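Local coordinates for KLLA0F20702p (Kluyveromyces lactis, PDB 5Y5A), which is the yeast telomerase subunit Est1, which probably helps recruit telomerase to telomeres through its partner Cdc13, at residues A[304-310]-A[353-357]; A[350-354]-A[408-413]; A[313-317]-A[360-364]; A[316-320]-A[341-346]; A[424-428]-A[482-488]. One frame throughout, in Å; residues are numbered along the deposited sequence.

Contact 1: A[304-310]-A[353-357]; sequences KKRIINM and RYIKN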
# COMPACT_ATOMS: atom_id res chain seq x y z
N LYS A 304 -12.01 -5.46 26.54
CA LYS A 304 -10.58 -5.46 26.23
C LYS A 304 -10.12 -6.78 25.62
O LYS A 304 -8.98 -7.21 25.85
CB LYS A 304 -9.76 -5.13 27.47
CG LYS A 304 -10.09 -3.78 28.06
CD LYS A 304 -9.06 -3.33 29.07
CE LYS A 304 -9.38 -1.93 29.56
NZ LYS A 304 -8.21 -1.29 30.21
N LYS A 305 -11.00 -7.41 24.86
CA LYS A 305 -10.60 -8.48 23.96
C LYS A 305 -9.67 -7.89 22.91
O LYS A 305 -9.85 -6.75 22.48
CB LYS A 305 -11.81 -9.12 23.28
CG LYS A 305 -12.86 -9.64 24.23
CD LYS A 305 -14.12 -10.01 23.46
CE LYS A 305 -15.24 -10.43 24.39
NZ LYS A 305 -16.47 -10.75 23.61
N ARG A 306 -8.68 -8.68 22.51
CA ARG A 306 -7.68 -8.29 21.53
C ARG A 306 -8.29 -7.70 20.28
O ARG A 306 -7.76 -6.79 19.70
CB ARG A 306 -6.85 -9.50 21.13
CG ARG A 306 -5.59 -9.19 20.32
CD ARG A 306 -5.88 -9.15 18.84
NE ARG A 306 -5.29 -10.26 18.11
CZ ARG A 306 -4.59 -10.12 17.00
NH1 ARG A 306 -4.08 -11.17 16.39
NH2 ARG A 306 -4.38 -8.92 16.48
N ILE A 307 -9.40 -8.27 19.87
CA ILE A 307 -10.06 -7.85 18.65
C ILE A 307 -10.50 -6.39 18.76
O ILE A 307 -10.49 -5.65 17.77
CB ILE A 307 -11.28 -8.74 18.31
CG1 ILE A 307 -11.78 -8.46 16.90
CG2 ILE A 307 -12.40 -8.56 19.33
CD1 ILE A 307 -10.80 -8.84 15.81
N ILE A 308 -10.85 -5.97 19.97
CA ILE A 308 -11.25 -4.59 20.22
C ILE A 308 -10.04 -3.67 20.25
O ILE A 308 -10.08 -2.57 19.70
CB ILE A 308 -12.03 -4.47 21.53
CG1 ILE A 308 -13.21 -5.45 21.55
CG2 ILE A 308 -12.50 -3.04 21.75
CD1 ILE A 308 -14.16 -5.27 20.38
N ASN A 309 -8.96 -4.11 20.90
CA ASN A 309 -7.73 -3.33 20.95
C ASN A 309 -7.23 -3.09 19.53
O ASN A 309 -6.87 -1.98 19.16
CB ASN A 309 -6.63 -4.04 21.78
CG ASN A 309 -7.08 -4.37 23.19
OD1 ASN A 309 -7.78 -3.60 23.84
ND2 ASN A 309 -6.65 -5.53 23.68
N MET A 310 -7.24 -4.15 18.73
CA MET A 310 -6.84 -4.06 17.34
C MET A 310 -7.71 -3.07 16.55
O MET A 310 -7.20 -2.26 15.79
CB MET A 310 -6.88 -5.43 16.66
CG MET A 310 -6.43 -5.39 15.19
SD MET A 310 -5.87 -6.99 14.58
CE MET A 310 -7.26 -8.02 15.03
N ARG A 353 -0.90 -2.46 24.66
CA ARG A 353 -1.35 -3.62 23.89
C ARG A 353 -0.57 -3.84 22.59
O ARG A 353 -1.10 -4.40 21.64
CB ARG A 353 -2.84 -3.48 23.55
CG ARG A 353 -3.77 -3.19 24.73
CD ARG A 353 -3.93 -4.38 25.65
NE ARG A 353 -4.77 -4.04 26.80
CZ ARG A 353 -5.19 -4.92 27.71
NH1 ARG A 353 -4.86 -6.20 27.60
NH2 ARG A 353 -5.94 -4.52 28.72
N TYR A 354 0.69 -3.40 22.55
CA TYR A 354 1.43 -3.46 21.29
C TYR A 354 1.81 -4.89 20.89
O TYR A 354 1.93 -5.19 19.71
CB TYR A 354 2.69 -2.59 21.36
CG TYR A 354 3.76 -3.06 22.32
CD1 TYR A 354 4.66 -4.05 21.96
CD2 TYR A 354 3.89 -2.48 23.58
CE1 TYR A 354 5.65 -4.49 22.84
CE2 TYR A 354 4.88 -2.90 24.46
CZ TYR A 354 5.75 -3.90 24.08
OH TYR A 354 6.73 -4.32 24.95
N ILE A 355 1.99 -5.77 21.88
CA ILE A 355 2.55 -7.10 21.63
C ILE A 355 1.76 -7.92 20.59
O ILE A 355 2.33 -8.40 19.61
CB ILE A 355 2.65 -7.89 22.93
CG1 ILE A 355 3.63 -7.20 23.88
CG2 ILE A 355 3.07 -9.34 22.66
CD1 ILE A 355 3.77 -7.90 25.22
N LYS A 356 0.46 -8.06 20.79
CA LYS A 356 -0.36 -8.85 19.88
C LYS A 356 -0.87 -8.04 18.68
O LYS A 356 -1.49 -8.59 17.77
CB LYS A 356 -1.54 -9.45 20.63
CG LYS A 356 -1.16 -10.48 21.70
CD LYS A 356 -2.40 -11.00 22.41
CE LYS A 356 -2.04 -11.75 23.69
NZ LYS A 356 -3.23 -12.42 24.30
N ASN A 357 -0.60 -6.74 18.67
CA ASN A 357 -1.18 -5.88 17.65
C ASN A 357 -0.15 -5.08 16.86
O ASN A 357 -0.49 -4.14 16.17
CB ASN A 357 -2.20 -4.94 18.29
CG ASN A 357 -3.35 -5.69 18.97
OD1 ASN A 357 -4.19 -6.28 18.29
ND2 ASN A 357 -3.38 -5.67 20.31
O HOH W 1 -6.11 -1.10 27.74
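Arg306 and Asn357 make the one direct hydrogen bond between 304-310 and 353-357, where helix 306-315 meets helix 339-379 in the all-helical part of Est1 assigned to DNA/RNA binding. The axes of 306-310 and 353-357 cross at -92° and come within 9.9 Å.

Arg306 has CG anti to the backbone N (chi1 -168°) and bends at chi2 and chi3, which lets its NH2 donate to Asn357 OD1 at 3.2 Å. The bond is bent, with the donor above the amide plane. Lys356 O lies over one face of the guanidinium. The Asn357 amide is held from its other end, where ND2 gives a straight bond to Arg353 O at 2.9 Å. An alanine in place of Asn357 would probably leave Arg306 NH2 without this acceptor and Arg353 O without its side-chain donor.

Met310 CB touches Asn357 OD1 at 3.3 Å. The amide of Asn309 runs nearly parallel to the Arg353 guanidinium, with planes 19° apart, and ND2 rests near Arg353 CD. Asn309 OD1 accepts from Lys349 NZ.

At the exposed side two like charges come near, Lys304 NZ 4.2 Å from Arg353 NH2. A water accepts from Lys304 NZ at 3.2 Å and, weakly, from Arg353 NE.

Contact 2: A[350-354]-A[408-413]; sequences IEIRY and KVIMKE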
# COMPACT_ATOMS: atom_id res chain seq x y z
N ILE A 350 -1.56 1.53 22.21
CA ILE A 350 -0.23 1.28 21.66
C ILE A 350 0.77 0.94 22.78
O ILE A 350 1.55 0.01 22.66
CB ILE A 350 0.26 2.49 20.83
CG1 ILE A 350 -0.57 2.62 19.55
CG2 ILE A 350 1.75 2.37 20.49
CD1 ILE A 350 -0.20 3.83 18.69
N GLU A 351 0.70 1.67 23.90
CA GLU A 351 1.61 1.45 25.02
C GLU A 351 1.32 0.13 25.74
O GLU A 351 2.23 -0.60 26.10
CB GLU A 351 1.51 2.62 26.00
CG GLU A 351 2.34 2.50 27.25
CD GLU A 351 2.42 3.81 28.00
OE1 GLU A 351 1.74 4.78 27.59
OE2 GLU A 351 3.17 3.89 29.00
N ILE A 352 0.04 -0.17 25.92
CA ILE A 352 -0.36 -1.30 26.75
C ILE A 352 -0.54 -2.60 25.94
O ILE A 352 -0.35 -3.70 26.46
CB ILE A 352 -1.68 -0.97 27.51
CG1 ILE A 352 -1.47 0.26 28.40
CG2 ILE A 352 -2.17 -2.15 28.33
CD1 ILE A 352 -2.69 0.64 29.22
N ARG A 353 -0.90 -2.46 24.66
CA ARG A 353 -1.35 -3.62 23.89
C ARG A 353 -0.57 -3.84 22.59
O ARG A 353 -1.10 -4.40 21.64
CB ARG A 353 -2.84 -3.48 23.55
CG ARG A 353 -3.77 -3.19 24.73
CD ARG A 353 -3.93 -4.38 25.65
NE ARG A 353 -4.77 -4.04 26.80
CZ ARG A 353 -5.19 -4.92 27.71
NH1 ARG A 353 -4.86 -6.20 27.60
NH2 ARG A 353 -5.94 -4.52 28.72
N TYR A 354 0.69 -3.40 22.55
CA TYR A 354 1.43 -3.46 21.29
C TYR A 354 1.81 -4.89 20.89
O TYR A 354 1.93 -5.19 19.71
CB TYR A 354 2.69 -2.59 21.36
CG TYR A 354 3.76 -3.06 22.32
CD1 TYR A 354 4.66 -4.05 21.96
CD2 TYR A 354 3.89 -2.48 23.58
CE1 TYR A 354 5.65 -4.49 22.84
CE2 TYR A 354 4.88 -2.90 24.46
CZ TYR A 354 5.75 -3.90 24.08
OH TYR A 354 6.73 -4.32 24.95
N LYS A 408 7.82 3.99 24.07
CA LYS A 408 7.02 2.99 24.78
C LYS A 408 7.04 1.62 24.12
O LYS A 408 6.60 0.64 24.73
CB LYS A 408 5.56 3.47 24.93
CG LYS A 408 5.39 4.88 25.47
CD LYS A 408 5.94 5.03 26.87
CE LYS A 408 5.77 6.46 27.36
NZ LYS A 408 6.49 6.69 28.63
N VAL A 409 7.53 1.53 22.89
CA VAL A 409 7.47 0.23 22.21
C VAL A 409 8.84 -0.29 21.78
O VAL A 409 9.30 -1.31 22.30
CB VAL A 409 6.54 0.28 20.97
CG1 VAL A 409 6.40 -1.10 20.36
CG2 VAL A 409 5.16 0.82 21.35
N ILE A 410 9.49 0.40 20.85
CA ILE A 410 10.76 -0.08 20.32
C ILE A 410 11.82 -0.18 21.42
O ILE A 410 12.60 -1.14 21.44
CB ILE A 410 11.27 0.83 19.17
CG1 ILE A 410 10.20 0.99 18.09
CG2 ILE A 410 12.54 0.27 18.57
CD1 ILE A 410 10.58 1.96 16.95
N MET A 411 11.84 0.77 22.35
CA MET A 411 12.79 0.73 23.46
C MET A 411 12.59 -0.50 24.34
O MET A 411 13.53 -0.97 24.97
CB MET A 411 12.69 2.00 24.32
CG MET A 411 13.40 3.22 23.74
SD MET A 411 15.19 3.04 23.70
CE MET A 411 15.59 3.32 25.42
N LYS A 412 11.36 -1.01 24.38
CA LYS A 412 11.07 -2.20 25.17
C LYS A 412 11.26 -3.48 24.36
O LYS A 412 11.13 -4.58 24.90
CB LYS A 412 9.65 -2.17 25.74
CG LYS A 412 9.29 -0.91 26.53
CD LYS A 412 8.05 -1.13 27.40
CE LYS A 412 7.54 0.19 27.97
NZ LYS A 412 6.37 0.01 28.88
N GLU A 413 11.58 -3.35 23.07
CA GLU A 413 11.65 -4.53 22.21
C GLU A 413 12.84 -4.58 21.24
O GLU A 413 12.82 -5.35 20.29
CB GLU A 413 10.36 -4.64 21.39
CG GLU A 413 9.09 -4.76 22.21
CD GLU A 413 9.01 -6.06 22.99
OE1 GLU A 413 8.24 -6.12 23.98
OE2 GLU A 413 9.71 -7.02 22.61
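The end of helix 385-410 packs on helix 339-379 here, and Tyr354 meets Val409 and Glu413 across the interface. A wider pi-type turn marks 408-410. Tyr354 CG stands between its own backbone N and carbonyl carbon (chi1 67°). This sends the ring across to the other segment. Val409 CG1 lies over one ring face in a CH-pi contact, 4.1 Å from the centroid and 24° off the normal. The other methyl, Val409 CG2, meets Ile350 CG2 at 3.8 Å, at about a right angle. One valine thus packs against two residues of the neighbouring helix.

The phenol carries the polar link. Tyr354 OH donates to Glu413 OE1 at 2.5 Å, using the anti lone pair of that oxygen. The carboxylate comes in at the ring edge, its plane 63° from the ring. Glu413 CG also lies 3.5 Å from Tyr354 CE1.

Both segments fall in the Est1 DNA/RNA binding region, which belongs to the TPR clan of helical repeats. Tyr422 of helix 421-433 touches Tyr354, Val409 and Glu413. The second oxygen of Glu413, OE2, accepts from Asn416 ND2.

Nearer the surface, Glu351 crosses the bent chain of Lys408. Glu351 OE2 touches Lys408 CD at 3.7 Å. The charged ends stay beyond salt-bridge range, with Glu351 OE2 4.4 Å from Lys408 NZ.

Contact 3: A[313-317]-A[360-364]; sequences MEFYI and MIFQD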
# COMPACT_ATOMS: atom_id res chain seq x y z
N MET A 313 -6.89 0.50 17.29
CA MET A 313 -5.65 0.96 16.66
C MET A 313 -5.84 1.17 15.17
O MET A 313 -5.22 2.06 14.59
CB MET A 313 -4.52 -0.03 16.93
CG MET A 313 -4.21 -0.16 18.41
SD MET A 313 -2.77 -1.17 18.73
CE MET A 313 -3.26 -1.97 20.25
N GLU A 314 -6.71 0.39 14.54
CA GLU A 314 -7.01 0.59 13.13
C GLU A 314 -7.83 1.86 12.90
O GLU A 314 -7.64 2.57 11.92
CB GLU A 314 -7.75 -0.62 12.55
CG GLU A 314 -8.01 -0.47 11.06
CD GLU A 314 -8.97 -1.50 10.52
OE1 GLU A 314 -9.21 -2.50 11.20
OE2 GLU A 314 -9.49 -1.30 9.39
N PHE A 315 -8.76 2.16 13.80
CA PHE A 315 -9.71 3.23 13.56
C PHE A 315 -9.38 4.57 14.20
O PHE A 315 -9.65 5.60 13.59
CB PHE A 315 -11.09 2.79 14.03
CG PHE A 315 -11.80 1.90 13.06
CD1 PHE A 315 -11.52 0.55 13.01
CD2 PHE A 315 -12.73 2.42 12.18
CE1 PHE A 315 -12.16 -0.28 12.12
CE2 PHE A 315 -13.38 1.60 11.29
CZ PHE A 315 -13.10 0.25 11.25
N TYR A 316 -8.83 4.58 15.40
CA TYR A 316 -8.77 5.83 16.15
C TYR A 316 -7.69 6.76 15.64
O TYR A 316 -7.65 7.92 16.02
CB TYR A 316 -8.57 5.56 17.65
CG TYR A 316 -9.87 5.22 18.36
CD1 TYR A 316 -10.95 4.74 17.64
CD2 TYR A 316 -10.02 5.41 19.73
CE1 TYR A 316 -12.13 4.43 18.26
CE2 TYR A 316 -11.23 5.10 20.37
CZ TYR A 316 -12.28 4.61 19.61
OH TYR A 316 -13.49 4.28 20.20
N ILE A 317 -6.83 6.28 14.75
CA ILE A 317 -5.86 7.17 14.15
C ILE A 317 -6.52 7.96 13.01
O ILE A 317 -6.02 9.00 12.59
CB ILE A 317 -4.61 6.41 13.61
CG1 ILE A 317 -3.44 7.38 13.38
CG2 ILE A 317 -4.95 5.62 12.36
CD1 ILE A 317 -2.20 6.73 12.78
N MET A 360 -0.60 -3.98 13.15
CA MET A 360 -1.49 -2.86 12.89
C MET A 360 -0.80 -1.54 13.26
O MET A 360 -1.06 -0.49 12.65
CB MET A 360 -2.81 -3.03 13.67
CG MET A 360 -3.83 -1.90 13.43
SD MET A 360 -4.32 -1.74 11.68
CE MET A 360 -5.22 -3.28 11.50
N ILE A 361 0.08 -1.59 14.25
CA ILE A 361 0.80 -0.38 14.65
C ILE A 361 1.76 0.02 13.55
O ILE A 361 1.94 1.20 13.23
CB ILE A 361 1.54 -0.58 15.99
CG1 ILE A 361 0.53 -0.67 17.13
CG2 ILE A 361 2.54 0.54 16.22
CD1 ILE A 361 1.09 -1.18 18.44
N PHE A 362 2.36 -1.00 12.94
CA PHE A 362 3.25 -0.82 11.81
C PHE A 362 2.49 -0.15 10.67
O PHE A 362 2.96 0.82 10.07
CB PHE A 362 3.80 -2.19 11.40
CG PHE A 362 4.85 -2.14 10.34
CD1 PHE A 362 6.18 -1.96 10.67
CD2 PHE A 362 4.53 -2.34 9.00
CE1 PHE A 362 7.17 -1.94 9.69
CE2 PHE A 362 5.51 -2.32 8.02
CZ PHE A 362 6.83 -2.12 8.37
N GLN A 363 1.30 -0.66 10.36
CA GLN A 363 0.49 -0.09 9.29
C GLN A 363 0.14 1.36 9.59
O GLN A 363 0.21 2.21 8.71
CB GLN A 363 -0.80 -0.90 9.08
CG GLN A 363 -1.55 -0.48 7.83
CD GLN A 363 -2.70 -1.41 7.49
OE1 GLN A 363 -2.52 -2.39 6.75
NE2 GLN A 363 -3.88 -1.11 8.03
N ASP A 364 -0.20 1.64 10.85
CA ASP A 364 -0.53 2.99 11.29
C ASP A 364 0.61 3.97 11.02
O ASP A 364 0.37 5.11 10.62
CB ASP A 364 -0.88 3.00 12.78
CG ASP A 364 -2.31 2.54 13.06
OD1 ASP A 364 -2.99 2.05 12.13
OD2 ASP A 364 -2.74 2.67 14.23
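Met360 has CG anti to its backbone N (chi1 -179°) and then bends at both later torsions, which folds its thioether against Glu314. Met360 SD lies 3.7 Å from Glu314 CB, and its CE is close to the same carbon. Met313 starts with CG beside its own backbone N (chi1 -62°) and runs out to the other helix. There its SD meets Ile361 CG1 at 3.7 Å. Nearer the backbone, Met313 CB touches Met360 CG at 4.0 Å.

These residues join the end of helix 306-315 to helix 339-379, within the helical Est1 DNA/RNA binding region. The contact is buried. Glu314 turns its carboxylate to the start of helix 251-263, where OE2 accepts from Asn253 N. Phe362, on the same helix as Met360, packs on helix 421-433.

Asp364 brings a carboxylate into this apolar setting. Its OD2 is 2.6 Å from Met313 O, and OD1 is 3.3 Å from the same oxygen.

Ile317 runs alongside Asp364, pointing the other way. Ile317 CD1 touches Asp364 O at 3.7 Å and also packs on Asp364 CB, while its CG2 faces the carboxylate.

Contact 4: A[316-320]-A[341-346]; sequences YILPL and HFQTLL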
# COMPACT_ATOMS: atom_id res chain seq x y z
N TYR A 316 -8.83 4.58 15.40
CA TYR A 316 -8.77 5.83 16.15
C TYR A 316 -7.69 6.76 15.64
O TYR A 316 -7.65 7.92 16.02
CB TYR A 316 -8.57 5.56 17.65
CG TYR A 316 -9.87 5.22 18.36
CD1 TYR A 316 -10.95 4.74 17.64
CD2 TYR A 316 -10.02 5.41 19.73
CE1 TYR A 316 -12.13 4.43 18.26
CE2 TYR A 316 -11.23 5.10 20.37
CZ TYR A 316 -12.28 4.61 19.61
OH TYR A 316 -13.49 4.28 20.20
N ILE A 317 -6.83 6.28 14.75
CA ILE A 317 -5.86 7.17 14.15
C ILE A 317 -6.52 7.96 13.01
O ILE A 317 -6.02 9.00 12.59
CB ILE A 317 -4.61 6.41 13.61
CG1 ILE A 317 -3.44 7.38 13.38
CG2 ILE A 317 -4.95 5.62 12.36
CD1 ILE A 317 -2.20 6.73 12.78
N LEU A 318 -7.62 7.46 12.51
CA LEU A 318 -8.30 8.08 11.40
C LEU A 318 -8.82 9.46 11.66
O LEU A 318 -8.54 10.34 10.90
CB LEU A 318 -9.36 7.16 10.84
CG LEU A 318 -8.81 5.85 10.32
CD1 LEU A 318 -9.91 4.96 9.82
CD2 LEU A 318 -7.81 6.07 9.22
N PRO A 319 -9.55 9.68 12.73
CA PRO A 319 -9.99 11.06 13.00
C PRO A 319 -8.85 12.04 13.26
O PRO A 319 -9.03 13.24 13.07
CB PRO A 319 -10.86 10.92 14.25
CG PRO A 319 -11.35 9.52 14.20
CD PRO A 319 -10.19 8.73 13.66
N LEU A 320 -7.70 11.54 13.71
CA LEU A 320 -6.57 12.42 14.00
C LEU A 320 -5.96 12.91 12.70
O LEU A 320 -5.69 14.10 12.54
CB LEU A 320 -5.53 11.70 14.85
CG LEU A 320 -6.14 11.10 16.12
CD1 LEU A 320 -5.13 10.25 16.88
CD2 LEU A 320 -6.69 12.21 17.02
N HIS A 341 -9.91 12.42 22.95
CA HIS A 341 -10.18 11.05 23.39
C HIS A 341 -9.61 10.00 22.44
O HIS A 341 -9.01 9.01 22.89
CB HIS A 341 -11.68 10.84 23.54
CG HIS A 341 -12.06 9.42 23.86
ND1 HIS A 341 -11.85 8.85 25.09
CD2 HIS A 341 -12.65 8.47 23.10
CE1 HIS A 341 -12.29 7.60 25.08
NE2 HIS A 341 -12.78 7.35 23.88
N PHE A 342 -9.80 10.19 21.13
CA PHE A 342 -9.26 9.27 20.13
C PHE A 342 -7.75 9.09 20.28
O PHE A 342 -7.24 7.98 20.23
CB PHE A 342 -9.58 9.76 18.72
CG PHE A 342 -11.02 9.62 18.34
CD1 PHE A 342 -11.72 8.45 18.63
CD2 PHE A 342 -11.69 10.66 17.72
CE1 PHE A 342 -13.05 8.31 18.29
CE2 PHE A 342 -13.03 10.53 17.37
CZ PHE A 342 -13.71 9.36 17.65
N GLN A 343 -7.05 10.20 20.48
CA GLN A 343 -5.60 10.18 20.54
C GLN A 343 -5.10 9.52 21.81
O GLN A 343 -4.15 8.72 21.79
CB GLN A 343 -5.04 11.60 20.45
CG GLN A 343 -3.55 11.66 20.72
CD GLN A 343 -3.06 13.07 20.97
OE1 GLN A 343 -3.05 13.54 22.11
NE2 GLN A 343 -2.66 13.74 19.91
N THR A 344 -5.73 9.86 22.93
CA THR A 344 -5.27 9.33 24.21
C THR A 344 -5.49 7.82 24.25
O THR A 344 -4.65 7.08 24.74
CB THR A 344 -5.97 10.03 25.39
OG1 THR A 344 -7.39 9.94 25.24
CG2 THR A 344 -5.60 11.50 25.44
N LEU A 345 -6.60 7.36 23.69
CA LEU A 345 -6.93 5.94 23.74
C LEU A 345 -6.05 5.16 22.76
O LEU A 345 -5.55 4.08 23.08
CB LEU A 345 -8.41 5.70 23.44
CG LEU A 345 -9.05 4.47 24.08
CD1 LEU A 345 -8.76 4.45 25.57
CD2 LEU A 345 -10.54 4.45 23.86
N LEU A 346 -5.87 5.72 21.56
CA LEU A 346 -4.91 5.19 20.60
C LEU A 346 -3.52 5.03 21.21
O LEU A 346 -2.90 3.98 21.09
CB LEU A 346 -4.81 6.10 19.37
CG LEU A 346 -3.74 5.68 18.36
CD1 LEU A 346 -4.17 4.38 17.71
CD2 LEU A 346 -3.45 6.75 17.30
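Tyr316 lies with one ring face under the edge of Phe342. This is a T-shaped pair, with centroids 4.8 Å apart and planes at 73°. Phe342 CD1 sits over the centre of the tyrosine ring. The pair joins the chain at the start of helix 318-325 to the early turns of helix 339-379, in the helical DNA/RNA binding region of Est1.

Phe342 is used at its edge and over one face. The edge meets Tyr316, and the face takes Pro319. Pro319 CG stands 3.9 Å from the Phe342 centroid, 22° off the normal, in a CH-pi contact.

The Tyr316 ring also meets Leu345. Leu345 CD2 reaches the ring edge, 3.6 Å from Tyr316 CE2. The phenol leaves the contact and bonds to Glu301 OE2, which also bonds to His341 NE2. A leucine in place of Tyr316 would probably leave the Phe342 edge without an aromatic face and Glu301 without its phenol partner.

Aliphatic contacts continue the packing. Leu346 has CG anti to its backbone N (chi1 175°), and this carries CD2 between Ile317 and Leu320. Leu346 CD2 is 3.9 Å from Ile317 CB. Leu320 CD1 is equally far from Leu346 CD2. The same Leu320 CD1 touches Gln343 CA at 3.7 Å.

Contact 5: A[424-428]-A[482-488]; sequences AMARI and YEEDIML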
# COMPACT_ATOMS: atom_id res chain seq x y z
N ALA A 424 12.18 -2.49 12.16
CA ALA A 424 11.73 -2.06 10.83
C ALA A 424 11.07 -0.68 10.89
O ALA A 424 11.25 0.13 9.99
CB ALA A 424 10.77 -3.07 10.22
N MET A 425 10.32 -0.43 11.95
CA MET A 425 9.68 0.87 12.14
C MET A 425 10.72 1.97 12.30
O MET A 425 10.57 3.06 11.75
CB MET A 425 8.73 0.84 13.35
CG MET A 425 7.40 0.14 13.07
SD MET A 425 6.17 0.27 14.39
CE MET A 425 7.03 -0.50 15.75
N ALA A 426 11.79 1.69 13.04
CA ALA A 426 12.88 2.66 13.16
C ALA A 426 13.54 2.93 11.81
O ALA A 426 13.89 4.07 11.51
CB ALA A 426 13.91 2.19 14.19
N ARG A 427 13.73 1.89 10.99
CA ARG A 427 14.35 2.06 9.67
C ARG A 427 13.51 2.99 8.80
O ARG A 427 14.02 3.85 8.09
CB ARG A 427 14.50 0.73 8.93
CG ARG A 427 15.63 -0.16 9.41
CD ARG A 427 15.76 -1.35 8.48
NE ARG A 427 16.12 -0.95 7.12
CZ ARG A 427 15.77 -1.63 6.03
NH1 ARG A 427 16.14 -1.20 4.83
NH2 ARG A 427 15.04 -2.74 6.14
N ILE A 428 12.20 2.78 8.87
CA ILE A 428 11.26 3.50 8.04
C ILE A 428 11.21 4.99 8.40
O ILE A 428 11.19 5.85 7.50
CB ILE A 428 9.89 2.83 8.16
CG1 ILE A 428 9.92 1.52 7.38
CG2 ILE A 428 8.77 3.73 7.68
CD1 ILE A 428 8.77 0.63 7.68
N TYR A 482 14.35 -7.25 3.00
CA TYR A 482 13.64 -7.69 4.19
C TYR A 482 12.14 -7.38 4.06
O TYR A 482 11.72 -6.72 3.09
CB TYR A 482 14.22 -7.02 5.45
CG TYR A 482 15.69 -7.34 5.68
CD1 TYR A 482 16.25 -8.52 5.22
CD2 TYR A 482 16.51 -6.45 6.36
CE1 TYR A 482 17.59 -8.81 5.42
CE2 TYR A 482 17.85 -6.73 6.57
CZ TYR A 482 18.38 -7.91 6.10
OH TYR A 482 19.71 -8.19 6.30
N GLU A 483 11.34 -7.84 5.02
CA GLU A 483 9.89 -7.71 4.94
C GLU A 483 9.47 -6.27 4.70
O GLU A 483 8.65 -6.00 3.81
CB GLU A 483 9.21 -8.23 6.22
CG GLU A 483 9.24 -9.75 6.40
CD GLU A 483 10.39 -10.22 7.29
OE1 GLU A 483 11.46 -9.58 7.29
OE2 GLU A 483 10.21 -11.25 7.99
N GLU A 484 10.03 -5.35 5.48
CA GLU A 484 9.64 -3.95 5.37
C GLU A 484 10.09 -3.35 4.03
O GLU A 484 9.43 -2.46 3.50
CB GLU A 484 10.20 -3.13 6.55
CG GLU A 484 11.72 -3.04 6.63
CD GLU A 484 12.34 -4.12 7.49
OE1 GLU A 484 13.36 -3.83 8.16
OE2 GLU A 484 11.81 -5.26 7.50
N ASP A 485 11.20 -3.85 3.47
CA ASP A 485 11.64 -3.40 2.15
C ASP A 485 10.60 -3.78 1.11
O ASP A 485 10.15 -2.95 0.31
CB ASP A 485 13.00 -4.01 1.77
CG ASP A 485 14.11 -3.64 2.74
OD1 ASP A 485 14.65 -2.52 2.64
OD2 ASP A 485 14.46 -4.48 3.58
N ILE A 486 10.22 -5.05 1.12
CA ILE A 486 9.26 -5.58 0.18
C ILE A 486 7.94 -4.82 0.23
O ILE A 486 7.36 -4.48 -0.80
CB ILE A 486 9.00 -7.07 0.43
CG1 ILE A 486 10.31 -7.86 0.34
CG2 ILE A 486 7.98 -7.61 -0.57
CD1 ILE A 486 10.19 -9.30 0.81
N MET A 487 7.46 -4.55 1.45
CA MET A 487 6.17 -3.89 1.63
C MET A 487 6.16 -2.49 1.02
O MET A 487 5.14 -2.06 0.48
CB MET A 487 5.81 -3.83 3.11
CG MET A 487 5.60 -5.21 3.72
SD MET A 487 5.58 -5.23 5.53
CE MET A 487 4.00 -4.43 5.83
N LEU A 488 7.29 -1.80 1.09
CA LEU A 488 7.35 -0.39 0.70
C LEU A 488 7.98 -0.12 -0.68
O LEU A 488 8.31 1.03 -1.00
CB LEU A 488 8.11 0.39 1.78
CG LEU A 488 7.40 0.45 3.13
CD1 LEU A 488 8.16 1.34 4.11
CD2 LEU A 488 5.99 0.96 2.94
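One buried arginine, Arg427, holds two neighbouring acids, Glu484 and Asp485, in a salt-bridge network. It ties helix 421-433 to the short helix 483-487 in the helical Est1 DNA/RNA binding region, where the axes of 424-428 and 483-487 cross at -49°.

The arginine grips Asp485 end-on with two nitrogens. Arg427 NH1 donates to Asp485 OD1 at 3.0 Å, and Arg427 NH2 to Asp485 OD2 at 3.1 Å with a nearly straight bond (172°). Glu484 CG stands between its backbone N and carbonyl carbon (chi1 64°) and the chain bends at chi2, bringing OE1 to Arg427 NH2 in a 2.8 Å bond. That oxygen lies close to the guanidinium plane, but the donor comes from above the carboxylate plane.

Asp485 OD2 also accepts from Tyr482 N, at the N-cap of helix 483-487, at 2.8 Å. It and Arg427 NH2 approach from opposite faces of the carboxylate.

The Ala424 methyl packs against the Glu484 carboxylate, CB 3.3 Å from CD. Ile428 CD1 makes an apolar contact with Leu488 CD1 at 3.7 Å.

Arg427 NE pairs with Asp500, Glu484 OE1 with Arg533, and Asp485 OD2 with Arg478. These buried opposite charges probably favour ionised acids and fix the rotation of the guanidinium.

How the contacts relate
All five contacts lie in the Est1 DNA/RNA binding region, and helix 339-379 takes part in contacts 1 to 4. Contacts 1 and 3 tie it to helix 306-315, contact 4 to helix 318-325 and contact 2 to the end of helix 385-410. Contacts 3 and 4 are closest, with centres about 9 Å apart, and share Tyr316 and Ile317. Contacts 1 and 2 share Arg353 and Tyr354. Along the chain the segments of contacts 1 and 3 alternate, contact 4 closes before contact 2 opens, and contact 5 follows all of them. Phe362 of contact 3 packs on Ala424, Met425, Ile428 and Met487 of contact 5. One long helix thus links its neighbours into one helical bundle.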